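Local structure of Pgp2 (Campylobacter jejuni subsp. jejuni, 6XJ6) at residues A[172-183]-A[247-255]; A[197-205]-A[274-285]. The protein is probably a peptidoglycan LD-carboxypeptidase of the YkuD family that helps determine helical cell shape, with an accessory NTF2 domain whose pocket binds peptidoglycan. One frame throughout, in Å; residues are numbered along the deposited sequence. Where two conformers were deposited one is given.

Interaction 1 (A[172-183]-A[247-255]); sequences QIASLLADLFTW and ETMYRISFY
Leu176, Leu180 and Trp183 of helix 172-183 pack on Tyr250, Ile252 and Phe254 of strand 249-255, the helix-on-sheet packing of the NTF2-like fold, with the helix crossing the strand at -52°. Every second strand residue faces the helix, and these three are large and apolar enough to fill the interface. Most of the contact is hydrophobic. Leu176 lays CD1 over one face of the Tyr250 ring, 3.4 Å from CD1 of Tyr250, while Ile173 meets the same ring through CG1. One turn on, Leu180 divides its branches: CD2 lies 4.1 Å from CG2 of Ile252, and CD1 lies 3.9 Å from CE2 of Phe254. With CG anti to the backbone N (chi1 167°), Trp183 brings the benzo edge of its indole to Phe254, CZ3 to CZ 4.0 Å; its NE1 bonds to Tyr199.

The polar part sits at the other end, where a tyrosine can pack its ring and still use its hydroxyl. The Gln172 amide stands almost perpendicular to the Tyr250 ring, and CG2 of Thr248 rests against the amide of Gln172. Tyr250 OH also bonds to Lys169 N, and it donates to a lone pair of Gln172 OE1 in the carbonyl plane, 2.6 Å away.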
# COMPACT_ATOMS: atom_id res chain seq x y z
N GLN A 172 -9.29 13.96 -0.75
CA GLN A 172 -8.36 13.25 -1.61
C GLN A 172 -8.86 11.85 -1.93
O GLN A 172 -8.77 11.39 -3.08
CB GLN A 172 -6.98 13.18 -0.94
CG GLN A 172 -6.28 14.54 -0.83
CD GLN A 172 -5.02 14.51 0.04
OE1 GLN A 172 -4.67 13.49 0.64
NE2 GLN A 172 -4.33 15.64 0.09
N ILE A 173 -9.39 11.13 -0.94
CA ILE A 173 -9.95 9.81 -1.21
C ILE A 173 -11.11 9.92 -2.18
O ILE A 173 -11.23 9.14 -3.13
CB ILE A 173 -10.35 9.12 0.11
CG1 ILE A 173 -9.10 8.79 0.91
CG2 ILE A 173 -11.21 7.89 -0.17
CD1 ILE A 173 -9.36 8.06 2.19
N ALA A 174 -11.98 10.91 -1.97
CA ALA A 174 -13.14 11.07 -2.84
C ALA A 174 -12.73 11.42 -4.27
O ALA A 174 -13.29 10.88 -5.23
CB ALA A 174 -14.07 12.14 -2.27
N SER A 175 -11.77 12.33 -4.42
CA SER A 175 -11.33 12.68 -5.76
C SER A 175 -10.66 11.50 -6.45
O SER A 175 -10.86 11.27 -7.65
CB SER A 175 -10.41 13.90 -5.73
OG SER A 175 -9.14 13.59 -5.18
N LEU A 176 -9.86 10.73 -5.70
CA LEU A 176 -9.20 9.58 -6.31
C LEU A 176 -10.20 8.52 -6.73
O LEU A 176 -10.04 7.89 -7.79
CB LEU A 176 -8.16 9.00 -5.35
CG LEU A 176 -6.85 9.77 -5.23
CD1 LEU A 176 -5.99 9.15 -4.14
CD2 LEU A 176 -6.08 9.79 -6.55
N LEU A 177 -11.24 8.29 -5.93
CA LEU A 177 -12.26 7.31 -6.32
C LEU A 177 -12.99 7.75 -7.58
O LEU A 177 -13.27 6.93 -8.46
CB LEU A 177 -13.23 7.09 -5.17
CG LEU A 177 -12.69 6.19 -4.06
CD1 LEU A 177 -13.51 6.31 -2.80
CD2 LEU A 177 -12.69 4.75 -4.54
N ALA A 178 -13.31 9.04 -7.68
CA ALA A 178 -13.92 9.54 -8.90
C ALA A 178 -12.98 9.37 -10.09
O ALA A 178 -13.42 8.97 -11.18
CB ALA A 178 -14.31 11.00 -8.73
N ASP A 179 -11.68 9.64 -9.90
CA ASP A 179 -10.71 9.42 -10.97
C ASP A 179 -10.62 7.95 -11.33
O ASP A 179 -10.54 7.59 -12.52
CB ASP A 179 -9.34 9.93 -10.54
CG ASP A 179 -9.24 11.44 -10.53
OD1 ASP A 179 -10.10 12.12 -11.13
OD2 ASP A 179 -8.27 11.95 -9.91
N LEU A 180 -10.61 7.07 -10.33
CA LEU A 180 -10.54 5.63 -10.58
C LEU A 180 -11.66 5.18 -11.51
O LEU A 180 -11.43 4.42 -12.45
CB LEU A 180 -10.62 4.88 -9.25
CG LEU A 180 -10.56 3.36 -9.33
CD1 LEU A 180 -9.17 2.90 -9.72
CD2 LEU A 180 -10.96 2.75 -8.00
N PHE A 181 -12.90 5.62 -11.24
CA PHE A 181 -14.01 5.17 -12.07
C PHE A 181 -14.04 5.88 -13.42
O PHE A 181 -14.58 5.33 -14.39
CB PHE A 181 -15.33 5.30 -11.29
CG PHE A 181 -15.52 4.18 -10.32
CD1 PHE A 181 -16.07 2.98 -10.74
CD2 PHE A 181 -15.08 4.29 -9.02
CE1 PHE A 181 -16.21 1.93 -9.86
CE2 PHE A 181 -15.21 3.23 -8.14
CZ PHE A 181 -15.78 2.05 -8.56
N THR A 182 -13.46 7.08 -13.51
CA THR A 182 -13.31 7.74 -14.80
C THR A 182 -12.28 7.02 -15.66
O THR A 182 -12.49 6.83 -16.86
CB THR A 182 -12.90 9.20 -14.57
OG1 THR A 182 -13.89 9.86 -13.77
CG2 THR A 182 -12.75 9.94 -15.90
N TRP A 183 -11.18 6.61 -15.04
CA TRP A 183 -10.18 5.79 -15.71
C TRP A 183 -10.77 4.45 -16.15
O TRP A 183 -10.54 4.00 -17.28
CB TRP A 183 -9.01 5.61 -14.75
CG TRP A 183 -7.96 4.57 -15.06
CD1 TRP A 183 -6.92 4.68 -15.94
CD2 TRP A 183 -7.82 3.30 -14.42
NE1 TRP A 183 -6.16 3.54 -15.90
CE2 TRP A 183 -6.69 2.68 -14.97
CE3 TRP A 183 -8.54 2.63 -13.43
CZ2 TRP A 183 -6.26 1.41 -14.57
CZ3 TRP A 183 -8.12 1.38 -13.04
CH2 TRP A 183 -6.99 0.78 -13.61
N GLU A 247 5.39 13.98 -1.84
CA GLU A 247 4.28 13.77 -2.75
C GLU A 247 3.09 13.26 -1.97
O GLU A 247 3.24 12.61 -0.93
CB GLU A 247 4.62 12.75 -3.85
CG GLU A 247 5.72 13.18 -4.81
CD GLU A 247 5.29 14.26 -5.81
OE1 GLU A 247 4.08 14.57 -5.91
OE2 GLU A 247 6.18 14.80 -6.49
N THR A 248 1.89 13.56 -2.47
CA THR A 248 0.66 13.02 -1.90
C THR A 248 0.38 11.74 -2.66
O THR A 248 -0.03 11.77 -3.82
CB THR A 248 -0.48 14.02 -2.06
OG1 THR A 248 -0.09 15.27 -1.48
CG2 THR A 248 -1.73 13.49 -1.36
N MET A 249 0.64 10.62 -2.01
CA MET A 249 0.58 9.31 -2.65
C MET A 249 -0.42 8.43 -1.94
O MET A 249 -0.65 8.56 -0.73
CB MET A 249 1.95 8.64 -2.65
CG MET A 249 2.95 9.36 -3.51
SD MET A 249 4.58 8.62 -3.47
CE MET A 249 4.22 7.01 -4.11
N TYR A 250 -1.04 7.54 -2.72
CA TYR A 250 -1.99 6.58 -2.20
C TYR A 250 -1.78 5.25 -2.91
O TYR A 250 -1.31 5.20 -4.05
CB TYR A 250 -3.44 7.01 -2.43
CG TYR A 250 -3.94 8.09 -1.50
CD1 TYR A 250 -3.62 9.42 -1.72
CD2 TYR A 250 -4.74 7.78 -0.42
CE1 TYR A 250 -4.11 10.42 -0.85
CE2 TYR A 250 -5.21 8.76 0.43
CZ TYR A 250 -4.89 10.07 0.21
OH TYR A 250 -5.39 11.04 1.06
N ARG A 251 -2.17 4.18 -2.21
CA ARG A 251 -2.29 2.86 -2.80
C ARG A 251 -3.77 2.56 -2.96
O ARG A 251 -4.55 2.80 -2.04
CB ARG A 251 -1.64 1.80 -1.91
CG ARG A 251 -1.54 0.47 -2.57
CD ARG A 251 -1.09 -0.60 -1.62
NE ARG A 251 -2.25 -1.25 -1.07
CZ ARG A 251 -2.34 -2.54 -0.77
NH1 ARG A 251 -1.31 -3.35 -0.94
NH2 ARG A 251 -3.48 -3.01 -0.29
N ILE A 252 -4.15 2.06 -4.14
CA ILE A 252 -5.53 1.69 -4.43
C ILE A 252 -5.51 0.24 -4.86
O ILE A 252 -4.91 -0.09 -5.89
CB ILE A 252 -6.14 2.56 -5.55
CG1 ILE A 252 -6.01 4.05 -5.22
CG2 ILE A 252 -7.60 2.16 -5.77
CD1 ILE A 252 -6.46 4.97 -6.33
N SER A 253 -6.16 -0.63 -4.10
CA SER A 253 -6.26 -2.04 -4.45
C SER A 253 -7.73 -2.41 -4.60
O SER A 253 -8.61 -1.84 -3.95
CB SER A 253 -5.57 -2.94 -3.42
OG SER A 253 -6.15 -2.83 -2.13
N PHE A 254 -7.99 -3.37 -5.47
CA PHE A 254 -9.36 -3.78 -5.74
C PHE A 254 -9.33 -5.06 -6.55
O PHE A 254 -8.30 -5.42 -7.13
CB PHE A 254 -10.15 -2.69 -6.49
CG PHE A 254 -9.48 -2.20 -7.75
CD1 PHE A 254 -9.81 -2.74 -8.98
CD2 PHE A 254 -8.53 -1.19 -7.70
CE1 PHE A 254 -9.21 -2.29 -10.14
CE2 PHE A 254 -7.92 -0.74 -8.86
CZ PHE A 254 -8.26 -1.29 -10.07
N TYR A 255 -10.47 -5.74 -6.57
CA TYR A 255 -10.67 -6.89 -7.44
C TYR A 255 -11.29 -6.42 -8.75
O TYR A 255 -12.19 -5.57 -8.76
CB TYR A 255 -11.63 -7.90 -6.81
CG TYR A 255 -11.07 -8.71 -5.66
CD1 TYR A 255 -11.69 -8.69 -4.42
CD2 TYR A 255 -9.94 -9.50 -5.82
CE1 TYR A 255 -11.19 -9.43 -3.36
CE2 TYR A 255 -9.44 -10.24 -4.77
CZ TYR A 255 -10.07 -10.20 -3.55
OH TYR A 255 -9.56 -10.95 -2.50

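Interaction 2 (A[197-205]-A[274-285]); sequences SFYDEQEFK and KIDSKGKMKILA
Phe198 and Ile283 make the central backbone bond between loop 197-205 and segment 274-285: Ile283 N donates a hydrogen bond to Phe198 O at 2.7 Å and 162°. It belongs to a single beta bridge between Tyr199 and Ile283. Further along, Lys205 N donates to Leu284 O, which also accepts a hydrogen bond from a water shared with Glu203 O.

Three long, flexible lysines serve several of the loop's remaining acceptors. Lys282 bends at chi2 (-68°), which folds its amine back over the loop; NZ donates to Ser197 O from above the carbonyl plane (2.7 Å), weakly to Tyr199 O, and to a water that also accepts from Glu201 N. Lys280, fully extended, brings NZ to Ser197 OG at 2.7 Å; that hydroxyl bonds to Thr194 O as well. The same lysine crosses one face of the Phe198 ring, with CE in a CH-pi contact and NZ in a cation-pi contact 4.4 Å from the centroid. In one of the two conformers of Glu203, and so less certainly, Lys274 NZ pairs with Glu203 OE1 at 2.9 Å, nearly along the C-O axis; it also pairs with Asp200, whose OD2 is less surely placed. By contrast, Met281 O is buried without a polar partner, at the edge of the Phe198 ring.

One apolar contact backs the bridge: Ile283 CD1 lies over one face of the Tyr199 ring, 3.7 Å from CZ, while Tyr199 OH bonds to Glu286 OE1. In the type I turn 276-279 that joins the strands of segment 274-285, Asp276 OD1 accepts from Lys280 N, as suits an aspartate opening such a turn. On the loop, Asp200 OD1 lies implausibly close to Glu203 N, so the Asx motif it fits is doubtful in detail. Leu284 with Ala285 opposite Tyr272 makes a classic beta bulge at the end of this NTF2-like sheet.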
# COMPACT_ATOMS: atom_id res chain seq x y z
N SER A 197 -4.41 10.00 -19.78
CA SER A 197 -4.30 11.18 -18.93
C SER A 197 -4.09 10.83 -17.47
O SER A 197 -3.73 11.71 -16.68
CB SER A 197 -5.55 12.05 -19.08
OG SER A 197 -6.65 11.50 -18.39
N PHE A 198 -4.33 9.58 -17.07
CA PHE A 198 -4.18 9.17 -15.68
C PHE A 198 -2.81 8.57 -15.39
O PHE A 198 -2.61 8.04 -14.29
CB PHE A 198 -5.28 8.20 -15.29
CG PHE A 198 -6.64 8.83 -15.24
CD1 PHE A 198 -7.55 8.64 -16.26
CD2 PHE A 198 -6.99 9.65 -14.18
CE1 PHE A 198 -8.79 9.22 -16.21
CE2 PHE A 198 -8.23 10.24 -14.13
CZ PHE A 198 -9.13 10.04 -15.15
N TYR A 199 -1.87 8.65 -16.32
CA TYR A 199 -0.52 8.16 -16.12
C TYR A 199 0.44 9.34 -16.11
O TYR A 199 0.26 10.31 -16.85
CB TYR A 199 -0.14 7.14 -17.19
CG TYR A 199 -0.99 5.90 -17.08
CD1 TYR A 199 -0.56 4.80 -16.36
CD2 TYR A 199 -2.24 5.84 -17.68
CE1 TYR A 199 -1.35 3.67 -16.23
CE2 TYR A 199 -3.04 4.72 -17.55
CZ TYR A 199 -2.59 3.64 -16.84
OH TYR A 199 -3.39 2.53 -16.71
N ASP A 200 1.44 9.27 -15.23
CA ASP A 200 2.42 10.35 -15.10
C ASP A 200 3.46 10.19 -16.20
O ASP A 200 4.28 9.27 -16.17
CB ASP A 200 3.07 10.34 -13.73
CG ASP A 200 4.07 11.47 -13.56
OD1 ASP A 200 5.15 11.41 -14.18
OD2 ASP A 200 3.76 12.44 -12.85
N GLU A 201 3.43 11.10 -17.16
CA GLU A 201 4.30 11.00 -18.33
C GLU A 201 5.77 10.92 -17.95
O GLU A 201 6.58 10.40 -18.73
CB GLU A 201 4.06 12.21 -19.23
CG GLU A 201 4.78 12.14 -20.57
CD GLU A 201 4.35 13.23 -21.52
OE1 GLU A 201 5.21 13.78 -22.23
OE2 GLU A 201 3.14 13.55 -21.54
N GLN A 202 6.14 11.42 -16.77
CA GLN A 202 7.54 11.45 -16.37
C GLN A 202 7.93 10.34 -15.40
O GLN A 202 9.07 9.87 -15.45
CB GLN A 202 7.87 12.80 -15.72
CG GLN A 202 7.17 13.99 -16.38
CD GLN A 202 7.98 15.27 -16.33
OE1 GLN A 202 9.07 15.32 -15.74
NE2 GLN A 202 7.46 16.31 -16.96
N GLU A 203 7.00 9.90 -14.55
CA GLU A 203 7.32 9.04 -13.42
C GLU A 203 6.71 7.64 -13.49
O GLU A 203 7.13 6.78 -12.71
CB GLU A 203 6.86 9.71 -12.11
CG GLU A 203 7.70 9.36 -10.91
CD GLU A 203 7.03 9.72 -9.61
OE1 GLU A 203 6.23 10.68 -9.60
OE2 GLU A 203 7.30 9.05 -8.59
N PHE A 204 5.75 7.40 -14.37
CA PHE A 204 5.19 6.05 -14.51
C PHE A 204 6.28 5.08 -14.96
O PHE A 204 6.99 5.34 -15.94
CB PHE A 204 4.04 6.08 -15.53
CG PHE A 204 3.40 4.73 -15.79
CD1 PHE A 204 2.93 3.95 -14.75
CD2 PHE A 204 3.26 4.26 -17.09
CE1 PHE A 204 2.33 2.72 -15.00
CE2 PHE A 204 2.67 3.03 -17.34
CZ PHE A 204 2.21 2.26 -16.30
N LYS A 205 6.44 3.98 -14.23
CA LYS A 205 7.50 3.02 -14.47
C LYS A 205 6.92 1.61 -14.54
O LYS A 205 5.90 1.31 -13.91
CB LYS A 205 8.57 3.11 -13.38
CG LYS A 205 9.38 4.39 -13.44
CD LYS A 205 10.44 4.44 -12.36
CE LYS A 205 11.17 5.78 -12.36
NZ LYS A 205 10.42 6.84 -11.62
N LYS A 274 -0.03 9.13 -7.30
CA LYS A 274 0.08 10.42 -6.64
C LYS A 274 -1.08 11.29 -7.10
O LYS A 274 -1.75 10.99 -8.09
CB LYS A 274 1.41 11.11 -6.97
CG LYS A 274 1.58 11.47 -8.43
CD LYS A 274 2.92 12.13 -8.69
CE LYS A 274 3.11 12.34 -10.17
NZ LYS A 274 4.47 12.87 -10.49
N ILE A 275 -1.32 12.36 -6.35
CA ILE A 275 -2.26 13.40 -6.75
C ILE A 275 -1.43 14.57 -7.26
O ILE A 275 -0.61 15.12 -6.52
CB ILE A 275 -3.16 13.83 -5.58
CG1 ILE A 275 -4.01 12.65 -5.11
CG2 ILE A 275 -4.05 14.96 -6.03
CD1 ILE A 275 -4.81 12.95 -3.86
N ASP A 276 -1.65 14.95 -8.51
CA ASP A 276 -0.82 15.98 -9.12
C ASP A 276 -1.26 17.37 -8.65
O ASP A 276 -2.20 17.53 -7.87
CB ASP A 276 -0.77 15.82 -10.64
CG ASP A 276 -2.07 16.24 -11.33
OD1 ASP A 276 -3.00 16.76 -10.68
OD2 ASP A 276 -2.14 16.03 -12.56
N SER A 277 -0.55 18.39 -9.13
CA SER A 277 -0.80 19.76 -8.68
C SER A 277 -2.20 20.23 -9.03
O SER A 277 -2.69 21.19 -8.42
CB SER A 277 0.23 20.71 -9.29
OG SER A 277 0.13 20.75 -10.70
N LYS A 278 -2.85 19.61 -10.01
CA LYS A 278 -4.22 19.95 -10.38
C LYS A 278 -5.24 19.05 -9.71
O LYS A 278 -6.43 19.10 -10.06
CB LYS A 278 -4.37 19.92 -11.90
CG LYS A 278 -3.29 20.70 -12.65
CD LYS A 278 -3.19 22.15 -12.16
CE LYS A 278 -1.99 22.87 -12.75
NZ LYS A 278 -1.75 24.18 -12.09
N GLY A 279 -4.82 18.23 -8.75
CA GLY A 279 -5.73 17.40 -8.00
C GLY A 279 -6.14 16.12 -8.69
O GLY A 279 -7.14 15.52 -8.29
N LYS A 280 -5.40 15.68 -9.70
CA LYS A 280 -5.78 14.53 -10.51
C LYS A 280 -4.88 13.34 -10.22
O LYS A 280 -3.67 13.49 -9.99
CB LYS A 280 -5.68 14.86 -12.00
CG LYS A 280 -6.12 13.73 -12.91
CD LYS A 280 -6.15 14.15 -14.38
CE LYS A 280 -6.70 13.04 -15.25
NZ LYS A 280 -7.02 13.49 -16.63
N MET A 281 -5.47 12.15 -10.26
CA MET A 281 -4.73 10.90 -10.09
C MET A 281 -3.72 10.71 -11.20
O MET A 281 -4.04 10.86 -12.39
CB MET A 281 -5.71 9.73 -10.12
CG MET A 281 -5.05 8.38 -9.95
SD MET A 281 -6.23 7.02 -9.86
CE MET A 281 -6.63 6.82 -11.58
N LYS A 282 -2.49 10.35 -10.82
CA LYS A 282 -1.46 9.96 -11.77
C LYS A 282 -0.88 8.63 -11.31
O LYS A 282 -0.31 8.54 -10.22
CB LYS A 282 -0.36 11.02 -11.86
CG LYS A 282 -0.81 12.30 -12.55
CD LYS A 282 -1.08 12.07 -14.04
CE LYS A 282 -1.38 13.38 -14.75
NZ LYS A 282 -1.47 13.20 -16.22
N ILE A 283 -1.02 7.61 -12.15
CA ILE A 283 -0.59 6.26 -11.81
C ILE A 283 0.92 6.16 -11.98
O ILE A 283 1.47 6.52 -13.03
CB ILE A 283 -1.31 5.23 -12.69
CG1 ILE A 283 -2.82 5.26 -12.40
CG2 ILE A 283 -0.75 3.82 -12.48
CD1 ILE A 283 -3.65 4.61 -13.46
N LEU A 284 1.60 5.66 -10.94
CA LEU A 284 3.04 5.47 -10.94
C LEU A 284 3.45 4.02 -11.14
O LEU A 284 4.56 3.75 -11.61
CB LEU A 284 3.63 5.96 -9.61
CG LEU A 284 3.27 7.39 -9.24
CD1 LEU A 284 3.71 7.72 -7.83
CD2 LEU A 284 3.90 8.34 -10.23
N ALA A 285 2.58 3.08 -10.77
CA ALA A 285 2.82 1.66 -10.95
C ALA A 285 1.47 0.97 -10.95
O ALA A 285 0.57 1.35 -10.19
CB ALA A 285 3.70 1.09 -9.83
O HOH W 1 1.56 13.57 -16.57
O HOH W 2 6.99 4.95 -10.76

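Overall arrangement
Of the four segments, helix 172-183 comes first from the N terminus, then loop 197-205, then strand 249-255 and finally segment 274-285. Interaction 1 closes a loop of 63 residues when the strand returns to the helix, and interaction 2 closes one of 68 when the final hairpin reaches loop 197-205. Their segments alternate, so the two closures cross. Strands 249-260 and 263-275 are antiparallel neighbours, and their pairing includes Thr248 O to Ile275 N at one end. Asp179 OD2, on the helix, bonds to Met281 N beyond the turn, and Leu176 packs on Met281. Together the contacts tie helix, loop and sheet into one NTF2-like domain.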